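PDB 4Q48: DNA helicase RecQ from Deinococcus radiodurans, which probably couples ATP hydrolysis to the 3'-5' unwinding of duplex DNA, this chain being its catalytic core of helicase, zinc-binding and RQC regions. Local coordinates for residues E169-P172 / E173-R176; K447-Q451 / G452-L456; K219-P222 / K223-L226; G495-R498 / G499-E503. One frame throughout, in Å; residues are numbered along the deposited sequence.

In the fold
All four contacts are local, at turns or helix ends, strung one after another along the chain, and none nests within or crosses another. Interaction 1 comes first, in the DEAD/DEAH box helicase region, where helix 165-170 turns into strand 176-180. Interaction 3 follows at 219-226, between strand 212-218 and helix 222-233 of the second helicase region. Its centre is about 55 Å from that of interaction 1, on the opposite side of the chain's centre. Interaction 2 then ends helix 446-451 in the RQC domain. Interaction 4 comes last, at the short helix 498-501 of the same domain, which packs on helix 414-426. The centres of interactions 2 and 4 are about 26 Å apart.

Interaction 1. Residues E169-P172 / E173-R176; sequences ERFP and ELPR
The Phe171 ring has the carboxylate of Glu173 at its edge, with OE2 near the ring plane. Leu174 CD1 meets the same ring obliquely, 4.0 Å from Phe171 CD2. The guanidinium of Arg176 presents its edge to two backbone oxygens, those of Phe171 and Pro172. These groups lie at a type I beta turn over residues 171 to 174, which takes the chain from helix 165-170 to strand 176-180 in the DEAD/DEAH box helicase region. One weak bond closes the turn, from Leu174 N to Phe171 O, at 3.4 Å. Phe171 and Leu174 point the same way, and the torsion they share, CG anti to the carbonyl carbon (chi1 -49° and -65°), sets them side by side. Their side chains pack on neighbouring parts of the domain. Phe171 meets Phe142 and the side chains of helix 128-135, and Leu174 touches Val139 and Phe142 of strand 139-145. Glu173 behaves differently. Its CG lies between the backbone N and the carbonyl carbon (chi1 78°), and the chain bends again at chi2. This folds the carboxylate back over the start of the turn, with OE1 beside the proline ring, 3.2 Å from Pro172 CD. The main hold on Arg176 lies outside the turn, where its NE bonds to Leu195 O. The guanidinium is left alongside the turn, with Arg176 NH1 4.0 Å from Phe171 O.

Interaction 2. Residues K447-Q451 / G452-L456; sequences KVLAQ and GHHQL
Leu449 and His454 meet where a Schellman motif ends helix 446-451 in the winged-helix-type RQC domain. Followed outward, His454 has CB 3.7 Å from Leu449 CD2 and near Val448 CG1. His454 CG lies between the backbone N and the carbonyl carbon (chi1 51°), which sets the ring across the leucine. CG and ND1 lie close to that methyl, with CD2 farther off. Leu449 CD2 sits over one face, 3.4 Å from the centroid of the His454 ring, a CH-pi contact. Further out, His454 CE1 comes 3.7 Å from Leu449 O, and NE2 at the tip 4.0 Å from Leu449 CD2. The opposite face has Gly452 O above it, toward the rim. His453 N bonds to Val448 O at 3.3 Å and Gly452 N to Leu449 O at 3.2 Å, closing the helix end. Gly452 takes the motif's positive phi (85°). The His453 ring makes a second CH-pi contact, with Gln451 CB over its centre, and its ND1 bonds to His435. With an alanine in place of His453, His435 is likely to lose this partner and Gln451 CB its ring. Gln451 N and His453 N reach Val448 O from opposite faces of its carbonyl plane.

Interaction 3. Residues K219-P222 / K223-L226; sequences KDSP and KTQL
Gln225 reaches back to Asp220 because its chain runs out straight beyond CG (chi2 166°), after CB has started toward the loop. A further turn at chi3 (-40°) sets the amide across the Asp220 backbone. Gln225 OE1 accepts from Asp220 N at 2.7 Å. The donor stands above the amide plane, 37° out of it. On the other branch, Gln225 NE2 bonds to Leu218 O and passes 3.6 Å from Asp220 CB. Backbone therefore grips the amide at both ends, through Asp220 N of the loop and Leu218 O at the end of strand 212-218, which fixes its rotation. Were Gln225 replaced by a leucine, Asp220 N and Leu218 O would probably lose their side-chain partners. In the first turn of helix 222-233, Gln225 N gives to Ser221 O at 2.8 Å, and Leu226 N gives to Pro222 O at 2.9 Å. Ser221 is at the N-cap position, but its side chain makes no capping bond. Instead its CB packs against Thr224 CB at 3.6 Å. The contact lies in the second, RecA-like helicase domain, where strand 212-218 leads into helix 222-233. Gln225 also touches Trp337 and Val339 of the adjacent strand 334-340, and Leu226 rests on Trp337 and Leu311. Lys219 NZ bonds to Leu311 O and Asp344, while Lys223 makes a cation-pi contact with Trp255 of helix 246-258.

Interaction 4. Residues G495-R498 / G499-E503; sequences GKSR and GILKE
Ser497 and Leu501 meet on the packed side of the short helix 498-501, in the winged-helix-type RQC domain, while Arg498, Lys502 and Glu503 meet on its exposed side. On the packed side, Leu501 N bonds to Ser497 O at 3.1 Å, and buried Gly499 N bonds to Lys496 O. The leucine side chain lies over the Ser497 oxygen, and its CD1 is 3.9 Å from Ser497 OG. The hydroxyl OG is bonded to Thr494 O. Leu501 and its buried neighbour Ile500 turn their side chains to helix 414-426, where Leu501 touches Ser422 and Ile500 touches Ala417, Gln418 and Leu421. At the end of the helix, Arg498 O takes two bonds, from Lys502 N at 2.7 Å and from Glu503 N at 3.0 Å. The solvent side is held more lightly. The Arg498 chain leaves with CG opposite its own backbone N (chi1 -158°) and bends at chi3, which swings the guanidinium across Lys502. Lys502 CB lies over one face of that group, toward the rim. Arg498 NH1 and Lys502 NZ are 4.9 Å apart, and these like charges probably disfavour a closer approach. Glu503 crosses Arg498 at about a right angle, and its carboxylate plane is turned 70° from the guanidinium. They form a salt bridge, whose one hydrogen bond is weak: Arg498 NE to Glu503 OE2, 3.2 Å and bent to 134° at the hydrogen.

Interaction 1. Residues E169-P172 / E173-R176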
# COMPACT_ATOMS: atom_id res chain seq x y z
N GLU A 169 26.32 5.17 0.60
CA GLU A 169 27.63 5.66 1.05
C GLU A 169 28.79 4.89 0.45
O GLU A 169 29.55 5.42 -0.35
CB GLU A 169 27.76 5.60 2.57
CG GLU A 169 27.51 6.93 3.27
CD GLU A 169 26.97 6.75 4.68
OE1 GLU A 169 25.73 6.88 4.88
OE2 GLU A 169 27.80 6.46 5.58
N ARG A 170 28.88 3.62 0.79
CA ARG A 170 30.04 2.83 0.43
C ARG A 170 30.05 2.43 -1.03
O ARG A 170 31.10 2.04 -1.56
CB ARG A 170 30.16 1.62 1.36
CG ARG A 170 30.83 2.04 2.66
CD ARG A 170 31.09 0.94 3.66
NE ARG A 170 32.14 0.06 3.20
CZ ARG A 170 32.65 -0.93 3.93
NH1 ARG A 170 32.21 -1.16 5.15
NH2 ARG A 170 33.60 -1.70 3.41
N PHE A 171 28.90 2.54 -1.70
CA PHE A 171 28.78 2.19 -3.11
C PHE A 171 27.98 3.21 -3.90
O PHE A 171 26.93 2.86 -4.42
CB PHE A 171 28.12 0.82 -3.29
CG PHE A 171 28.71 -0.26 -2.43
CD1 PHE A 171 28.23 -0.47 -1.16
CD2 PHE A 171 29.75 -1.04 -2.89
CE1 PHE A 171 28.77 -1.44 -0.37
CE2 PHE A 171 30.29 -2.00 -2.12
CZ PHE A 171 29.81 -2.22 -0.85
N PRO A 172 28.46 4.46 -3.98
CA PRO A 172 27.71 5.49 -4.72
C PRO A 172 27.56 5.17 -6.20
O PRO A 172 26.55 5.48 -6.83
CB PRO A 172 28.58 6.74 -4.54
CG PRO A 172 29.43 6.45 -3.35
CD PRO A 172 29.70 4.99 -3.41
N GLU A 173 28.58 4.55 -6.75
CA GLU A 173 28.65 4.32 -8.18
C GLU A 173 27.72 3.22 -8.65
O GLU A 173 27.40 3.17 -9.84
CB GLU A 173 30.11 4.02 -8.58
CG GLU A 173 30.56 2.60 -8.27
CD GLU A 173 30.73 2.31 -6.77
OE1 GLU A 173 30.62 3.25 -5.93
OE2 GLU A 173 31.00 1.11 -6.45
N LEU A 174 27.32 2.32 -7.75
CA LEU A 174 26.39 1.24 -8.11
C LEU A 174 24.92 1.67 -8.01
O LEU A 174 24.52 2.35 -7.06
CB LEU A 174 26.62 0.02 -7.23
CG LEU A 174 27.98 -0.67 -7.40
CD1 LEU A 174 28.08 -1.87 -6.48
CD2 LEU A 174 28.27 -1.06 -8.84
N PRO A 175 24.09 1.22 -8.97
CA PRO A 175 22.65 1.54 -9.00
C PRO A 175 21.89 0.99 -7.81
O PRO A 175 22.21 -0.10 -7.34
CB PRO A 175 22.16 0.85 -10.29
CG PRO A 175 23.36 0.63 -11.10
CD PRO A 175 24.48 0.38 -10.12
N ARG A 176 20.90 1.75 -7.33
CA ARG A 176 20.00 1.32 -6.27
C ARG A 176 18.56 1.32 -6.78
O ARG A 176 18.04 2.37 -7.15
CB ARG A 176 20.05 2.26 -5.06
CG ARG A 176 21.04 1.92 -4.00
CD ARG A 176 21.08 3.00 -2.91
NE ARG A 176 21.02 4.37 -3.42
CZ ARG A 176 22.04 5.03 -3.95
NH1 ARG A 176 23.22 4.43 -4.07
NH2 ARG A 176 21.88 6.27 -4.38

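Interaction 2. Residues K447-Q451 / G452-L456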
# COMPACT_ATOMS: atom_id res chain seq x y z
N LYS A 447 -2.68 35.77 18.92
CA LYS A 447 -1.83 34.99 18.01
C LYS A 447 -1.96 35.58 16.60
O LYS A 447 -0.98 35.68 15.86
CB LYS A 447 -2.21 33.51 18.02
CG LYS A 447 -3.66 33.29 18.42
CD LYS A 447 -4.31 31.97 17.95
CE LYS A 447 -3.82 30.74 18.73
NZ LYS A 447 -4.50 29.49 18.28
N VAL A 448 -3.19 35.95 16.25
CA VAL A 448 -3.44 36.57 14.96
C VAL A 448 -2.73 37.93 14.87
O VAL A 448 -1.94 38.16 13.96
CB VAL A 448 -4.96 36.76 14.71
CG1 VAL A 448 -5.22 37.79 13.61
CG2 VAL A 448 -5.61 35.44 14.37
N LEU A 449 -2.96 38.80 15.86
CA LEU A 449 -2.42 40.16 15.85
C LEU A 449 -0.89 40.11 15.85
O LEU A 449 -0.23 40.91 15.16
CB LEU A 449 -2.95 40.93 17.06
CG LEU A 449 -4.48 41.15 17.07
CD1 LEU A 449 -5.00 41.75 18.39
CD2 LEU A 449 -4.94 41.99 15.90
N ALA A 450 -0.34 39.16 16.59
CA ALA A 450 1.11 38.95 16.62
C ALA A 450 1.76 38.69 15.24
O ALA A 450 2.95 38.98 15.06
CB ALA A 450 1.43 37.79 17.56
N GLN A 451 1.01 38.12 14.30
CA GLN A 451 1.54 37.79 12.96
C GLN A 451 1.05 38.76 11.88
O GLN A 451 1.47 38.67 10.71
CB GLN A 451 1.19 36.35 12.58
CG GLN A 451 1.64 35.29 13.56
CD GLN A 451 3.09 34.89 13.37
OE1 GLN A 451 3.70 35.24 12.36
NE2 GLN A 451 3.65 34.16 14.33
N GLY A 452 0.17 39.68 12.28
CA GLY A 452 -0.36 40.73 11.41
C GLY A 452 -1.56 40.29 10.59
O GLY A 452 -2.17 41.08 9.84
N HIS A 453 -1.96 39.05 10.81
CA HIS A 453 -2.97 38.40 9.99
C HIS A 453 -4.29 39.12 9.99
O HIS A 453 -5.12 38.85 9.14
CB HIS A 453 -3.15 36.97 10.48
CG HIS A 453 -1.98 36.09 10.19
ND1 HIS A 453 -1.86 34.82 10.69
CD2 HIS A 453 -0.90 36.30 9.40
CE1 HIS A 453 -0.74 34.28 10.24
NE2 HIS A 453 -0.14 35.15 9.46
N HIS A 454 -4.45 40.07 10.89
CA HIS A 454 -5.74 40.75 11.02
C HIS A 454 -6.04 41.70 9.87
O HIS A 454 -7.20 42.05 9.64
CB HIS A 454 -5.84 41.50 12.36
CG HIS A 454 -4.69 42.41 12.65
ND1 HIS A 454 -3.47 41.94 13.11
CD2 HIS A 454 -4.57 43.76 12.58
CE1 HIS A 454 -2.65 42.96 13.28
NE2 HIS A 454 -3.29 44.07 12.97
N GLN A 455 -5.03 42.14 9.12
CA GLN A 455 -5.41 42.77 7.86
C GLN A 455 -4.55 42.36 6.67
O GLN A 455 -4.12 43.18 5.87
CB GLN A 455 -5.50 44.31 8.05
CG GLN A 455 -4.55 44.95 9.04
CD GLN A 455 -5.12 46.25 9.63
OE1 GLN A 455 -6.34 46.51 9.54
NE2 GLN A 455 -4.26 47.06 10.25
N LEU A 456 -4.46 41.05 6.52
CA LEU A 456 -4.27 40.39 5.24
C LEU A 456 -5.62 40.56 4.55
O LEU A 456 -6.65 40.65 5.23
CB LEU A 456 -3.96 38.91 5.43
CG LEU A 456 -2.55 38.40 5.62
CD1 LEU A 456 -1.80 39.22 6.65
CD2 LEU A 456 -2.66 36.97 6.11

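Interaction 3. Residues K219-P222 / K223-L226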
# COMPACT_ATOMS: atom_id res chain seq x y z
N LYS A 219 -23.41 -1.52 7.94
CA LYS A 219 -23.74 -2.82 8.56
C LYS A 219 -25.15 -2.83 9.12
O LYS A 219 -25.53 -1.93 9.85
CB LYS A 219 -22.73 -3.13 9.67
CG LYS A 219 -22.95 -4.45 10.37
CD LYS A 219 -21.66 -5.25 10.43
CE LYS A 219 -20.75 -4.77 11.47
NZ LYS A 219 -19.45 -5.49 11.39
N ASP A 220 -25.92 -3.87 8.83
CA ASP A 220 -27.29 -3.97 9.37
C ASP A 220 -27.85 -5.41 9.31
O ASP A 220 -28.53 -5.77 8.35
CB ASP A 220 -28.24 -3.03 8.61
CG ASP A 220 -29.64 -3.06 9.18
OD1 ASP A 220 -29.79 -3.62 10.30
OD2 ASP A 220 -30.58 -2.57 8.51
N SER A 221 -27.64 -6.18 10.37
CA SER A 221 -27.76 -7.64 10.32
C SER A 221 -26.77 -8.13 9.28
O SER A 221 -27.16 -8.54 8.19
CB SER A 221 -29.20 -8.12 9.99
OG SER A 221 -30.15 -7.83 11.02
N PRO A 222 -25.48 -8.07 9.60
CA PRO A 222 -24.47 -8.36 8.57
C PRO A 222 -24.60 -9.78 7.98
O PRO A 222 -24.48 -9.92 6.77
CB PRO A 222 -23.14 -8.18 9.32
CG PRO A 222 -23.47 -8.37 10.74
CD PRO A 222 -24.89 -7.86 10.92
N LYS A 223 -24.88 -10.79 8.81
CA LYS A 223 -25.11 -12.16 8.31
C LYS A 223 -26.36 -12.22 7.41
O LYS A 223 -26.38 -12.95 6.41
CB LYS A 223 -25.22 -13.15 9.48
CG LYS A 223 -23.87 -13.66 9.98
CD LYS A 223 -23.94 -14.57 11.22
CE LYS A 223 -24.81 -14.01 12.34
NZ LYS A 223 -24.69 -14.77 13.64
N THR A 224 -27.38 -11.42 7.70
CA THR A 224 -28.53 -11.36 6.80
C THR A 224 -28.17 -10.68 5.47
O THR A 224 -28.56 -11.14 4.39
CB THR A 224 -29.72 -10.62 7.46
OG1 THR A 224 -30.24 -11.45 8.49
CG2 THR A 224 -30.81 -10.30 6.43
N GLN A 225 -27.41 -9.59 5.56
CA GLN A 225 -27.04 -8.82 4.39
C GLN A 225 -26.19 -9.67 3.46
O GLN A 225 -26.37 -9.63 2.23
CB GLN A 225 -26.29 -7.56 4.80
CG GLN A 225 -27.21 -6.38 5.06
CD GLN A 225 -26.52 -5.23 5.79
OE1 GLN A 225 -25.71 -5.45 6.71
NE2 GLN A 225 -26.85 -4.01 5.40
N LEU A 226 -25.28 -10.44 4.06
CA LEU A 226 -24.31 -11.22 3.33
C LEU A 226 -24.98 -12.30 2.52
O LEU A 226 -24.69 -12.47 1.33
CB LEU A 226 -23.30 -11.84 4.27
CG LEU A 226 -22.35 -12.80 3.56
CD1 LEU A 226 -21.44 -12.02 2.64
CD2 LEU A 226 -21.50 -13.66 4.52

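Interaction 4. Residues G495-R498 / G499-E503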
# COMPACT_ATOMS: atom_id res chain seq x y z
N GLY A 495 0.98 19.81 -3.37
CA GLY A 495 0.84 19.98 -4.80
C GLY A 495 -0.58 19.75 -5.28
O GLY A 495 -1.09 20.54 -6.07
N LYS A 496 -1.22 18.69 -4.77
CA LYS A 496 -2.60 18.31 -5.10
C LYS A 496 -3.59 19.49 -4.93
O LYS A 496 -4.69 19.48 -5.47
CB LYS A 496 -3.03 17.10 -4.24
CG LYS A 496 -4.24 16.35 -4.76
CD LYS A 496 -4.78 15.24 -3.83
CE LYS A 496 -5.79 14.35 -4.63
NZ LYS A 496 -6.86 13.65 -3.81
N SER A 497 -3.19 20.51 -4.20
CA SER A 497 -4.05 21.65 -3.96
C SER A 497 -4.43 22.43 -5.23
O SER A 497 -5.41 23.18 -5.21
CB SER A 497 -3.38 22.62 -2.98
OG SER A 497 -2.33 23.32 -3.65
N ARG A 498 -3.65 22.29 -6.31
CA ARG A 498 -3.93 23.01 -7.56
C ARG A 498 -5.28 22.52 -8.11
O ARG A 498 -6.01 23.27 -8.78
CB ARG A 498 -2.81 22.80 -8.58
CG ARG A 498 -2.71 23.88 -9.66
CD ARG A 498 -1.74 23.52 -10.80
NE ARG A 498 -2.30 23.81 -12.12
CZ ARG A 498 -2.38 25.03 -12.66
NH1 ARG A 498 -1.94 26.09 -11.99
NH2 ARG A 498 -2.90 25.21 -13.86
N GLY A 499 -5.60 21.26 -7.80
CA GLY A 499 -6.82 20.64 -8.26
C GLY A 499 -8.03 21.47 -7.91
O GLY A 499 -8.86 21.79 -8.79
N ILE A 500 -8.14 21.87 -6.65
CA ILE A 500 -9.29 22.65 -6.24
C ILE A 500 -9.10 24.10 -6.64
O ILE A 500 -10.04 24.78 -7.07
CB ILE A 500 -9.55 22.47 -4.74
CG1 ILE A 500 -10.05 21.04 -4.50
CG2 ILE A 500 -10.62 23.44 -4.24
CD1 ILE A 500 -10.47 20.72 -3.10
N LEU A 501 -7.87 24.57 -6.54
CA LEU A 501 -7.54 25.97 -6.70
C LEU A 501 -7.59 26.47 -8.15
O LEU A 501 -8.02 27.60 -8.40
CB LEU A 501 -6.14 26.21 -6.12
CG LEU A 501 -6.12 26.38 -4.60
CD1 LEU A 501 -4.68 26.35 -4.05
CD2 LEU A 501 -6.87 27.65 -4.14
N LYS A 502 -7.16 25.64 -9.09
CA LYS A 502 -7.03 26.10 -10.48
C LYS A 502 -7.67 25.16 -11.51
O LYS A 502 -8.09 25.61 -12.57
CB LYS A 502 -5.55 26.31 -10.82
CG LYS A 502 -4.83 27.33 -9.90
CD LYS A 502 -4.94 28.78 -10.38
CE LYS A 502 -4.09 29.72 -9.50
NZ LYS A 502 -3.04 30.52 -10.26
N GLU A 503 -7.73 23.86 -11.21
CA GLU A 503 -8.17 22.88 -12.19
C GLU A 503 -9.63 22.40 -11.99
O GLU A 503 -10.01 21.33 -12.49
CB GLU A 503 -7.23 21.68 -12.16
CG GLU A 503 -5.76 21.97 -12.37
CD GLU A 503 -4.86 20.80 -11.94
OE1 GLU A 503 -5.40 19.78 -11.43
OE2 GLU A 503 -3.61 20.89 -12.08